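Local coordinates for signal recognition particle 19 kDa protein (Pyrococcus furiosus, PDB 3DLU) that probably binds 7S RNA directly and mediates attachment of the 54 kDa subunit as the archaeal signal recognition particle assembles, at residues Val38-Glu43 / Lys86-Lys91. Sequence-based numbering, arbitrary orientation.
Sequences VRAAEE and KLIAQK
A40 of helix 34-43 meets I88 and K91 of helix 81-100 where two helices of the SRP19 alpha/beta fold pack together beside its antiparallel sheet. The axes of 38-43 and 86-91 approach to 8.8 Å at 110°, a steep crossing that confines the contact to a few residues. The tight part centres on A40, whose single methyl is small enough to let the backbones come close: the CA atoms of A40 and I88 are 5.5 Å apart. A40 CB settles between the two residues of the other helix, 3.9 Å from the CG2 methyl of I88 and 3.7 Å from CG of K91. Isoleucine suits this buried place because its two branches are apolar: CG2 meets A40, and L75 of strand 68-76 also touches the side chain. L75 also touches A41, so one strand residue meets both helices. I92 and F95, farther along helix 81-100, also touch A40.

Toward solvent the packing gives way to a looser, charged margin. K91 suits this boundary: its CG, anti to the backbone N (chi1 177°), lies against A40, while bends at chi2 and chi3 carry the ammonium group out to the polar side. There the side chains of K91 and E43 cross at about a right angle, joined by a long salt bridge, and K91 NZ has a second acidic partner in E94. Shortening K91 to an alanine is likely to thin the cover over A40, since CG is lost, and to leave E43 without this charged mate. The E43 carboxylate reaches K91 through OE1, which lies 3.7 Å from CD and 3.9 Å from NZ.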
loop_
_atom_site.group_PDB
_atom_site.type_symbol
_atom_site.label_atom_id
_atom_site.label_comp_id
_atom_site.label_asym_id
_atom_site.label_seq_id
_atom_site.Cartn_x
_atom_site.Cartn_y
_atom_site.Cartn_z
ATOM N N VAL A 38 -7.824 -2.918 -13.976
ATOM C CA VAL A 38 -6.767 -3.789 -14.473
ATOM C C VAL A 38 -7.309 -4.681 -15.591
ATOM O O VAL A 38 -6.684 -4.827 -16.644
ATOM C CB VAL A 38 -6.149 -4.641 -13.355
ATOM C CG1 VAL A 38 -5.275 -5.756 -13.947
ATOM C CG2 VAL A 38 -5.343 -3.763 -12.407
ATOM N N ARG A 39 -8.480 -5.262 -15.362
ATOM C CA ARG A 39 -9.106 -6.102 -16.377
ATOM C C ARG A 39 -9.343 -5.332 -17.673
ATOM O O ARG A 39 -9.056 -5.841 -18.762
ATOM C CB ARG A 39 -10.424 -6.697 -15.872
ATOM C CG ARG A 39 -11.050 -7.645 -16.876
ATOM C CD ARG A 39 -12.414 -8.124 -16.409
ATOM N NE ARG A 39 -13.120 -8.813 -17.486
ATOM C CZ ARG A 39 -14.385 -9.214 -17.423
ATOM N NH1 ARG A 39 -15.099 -8.990 -16.330
ATOM N NH2 ARG A 39 -14.934 -9.838 -18.457
ATOM N N ALA A 40 -9.884 -4.116 -17.555
ATOM C CA ALA A 40 -10.105 -3.247 -18.718
ATOM C C ALA A 40 -8.812 -2.913 -19.460
ATOM O O ALA A 40 -8.766 -2.973 -20.687
ATOM C CB ALA A 40 -10.825 -1.956 -18.296
ATOM N N ALA A 41 -7.771 -2.548 -18.715
ATOM C CA ALA A 41 -6.485 -2.184 -19.318
ATOM C C ALA A 41 -5.928 -3.341 -20.140
ATOM O O ALA A 41 -5.445 -3.145 -21.248
ATOM C CB ALA A 41 -5.479 -1.751 -18.241
ATOM N N GLU A 42 -6.014 -4.543 -19.583
ATOM C CA GLU A 42 -5.501 -5.738 -20.244
ATOM C C GLU A 42 -6.302 -6.010 -21.512
ATOM O O GLU A 42 -5.736 -6.274 -22.573
ATOM C CB GLU A 42 -5.558 -6.926 -19.293
ATOM C CG GLU A 42 -4.515 -6.853 -18.168
ATOM C CD GLU A 42 -4.725 -7.912 -17.096
ATOM O OE1 GLU A 42 -5.818 -8.521 -17.061
ATOM O OE2 GLU A 42 -3.797 -8.127 -16.285
ATOM N N GLU A 43 -7.623 -5.914 -21.412
ATOM C CA GLU A 43 -8.452 -6.101 -22.592
ATOM C C GLU A 43 -8.156 -5.064 -23.672
ATOM O O GLU A 43 -8.244 -5.372 -24.866
ATOM C CB GLU A 43 -9.946 -6.120 -22.240
ATOM C CG GLU A 43 -10.427 -7.456 -21.704
ATOM C CD GLU A 43 -11.820 -7.820 -22.201
ATOM O OE1 GLU A 43 -12.344 -7.111 -23.092
ATOM O OE2 GLU A 43 -12.387 -8.819 -21.704
ATOM N N LYS A 86 -11.113 7.284 -20.616
ATOM C CA LYS A 86 -12.422 7.085 -21.265
ATOM C C LYS A 86 -12.567 5.653 -21.805
ATOM O O LYS A 86 -13.605 5.005 -21.620
ATOM C CB LYS A 86 -12.633 8.108 -22.386
ATOM C CG LYS A 86 -12.807 9.552 -21.885
ATOM C CD LYS A 86 -12.706 10.540 -23.043
ATOM C CE LYS A 86 -12.759 11.975 -22.551
ATOM N NZ LYS A 86 -12.400 12.927 -23.633
ATOM N N LEU A 87 -11.526 5.148 -22.464
ATOM C CA LEU A 87 -11.563 3.793 -22.999
ATOM C C LEU A 87 -11.757 2.787 -21.874
ATOM O O LEU A 87 -12.514 1.825 -22.008
ATOM C CB LEU A 87 -10.267 3.471 -23.746
ATOM C CG LEU A 87 -10.090 4.177 -25.090
ATOM C CD1 LEU A 87 -8.637 4.051 -25.535
ATOM C CD2 LEU A 87 -11.037 3.544 -26.107
ATOM N N ILE A 88 -11.048 3.006 -20.769
ATOM C CA ILE A 88 -11.133 2.112 -19.622
ATOM C C ILE A 88 -12.536 2.130 -19.014
ATOM O O ILE A 88 -13.116 1.071 -18.749
ATOM C CB ILE A 88 -10.087 2.485 -18.558
ATOM C CG1 ILE A 88 -8.705 2.064 -19.043
ATOM C CG2 ILE A 88 -10.399 1.811 -17.213
ATOM C CD1 ILE A 88 -7.567 2.586 -18.160
ATOM N N ALA A 89 -13.078 3.331 -18.812
ATOM C CA ALA A 89 -14.421 3.474 -18.250
ATOM C C ALA A 89 -15.458 2.745 -19.112
ATOM O O ALA A 89 -16.290 1.970 -18.600
ATOM C CB ALA A 89 -14.786 4.959 -18.098
ATOM N N GLN A 90 -15.397 2.965 -20.421
ATOM C CA GLN A 90 -16.380 2.364 -21.316
ATOM C C GLN A 90 -16.223 0.842 -21.382
ATOM O O GLN A 90 -17.207 0.115 -21.505
ATOM C CB GLN A 90 -16.347 3.020 -22.699
ATOM C CG GLN A 90 -17.452 2.541 -23.661
ATOM C CD GLN A 90 -18.880 2.739 -23.136
ATOM O OE1 GLN A 90 -19.120 3.485 -22.189
ATOM N NE2 GLN A 90 -19.833 2.074 -23.774
ATOM N N LYS A 91 -14.989 0.359 -21.255
ATOM C CA LYS A 91 -14.749 -1.075 -21.209
ATOM C C LYS A 91 -15.331 -1.690 -19.928
ATOM O O LYS A 91 -15.900 -2.789 -19.958
ATOM C CB LYS A 91 -13.250 -1.362 -21.323
ATOM C CG LYS A 91 -12.893 -2.829 -21.209
ATOM C CD LYS A 91 -13.449 -3.630 -22.378
ATOM C CE LYS A 91 -13.118 -2.969 -23.703
ATOM N NZ LYS A 91 -13.493 -3.874 -24.832
#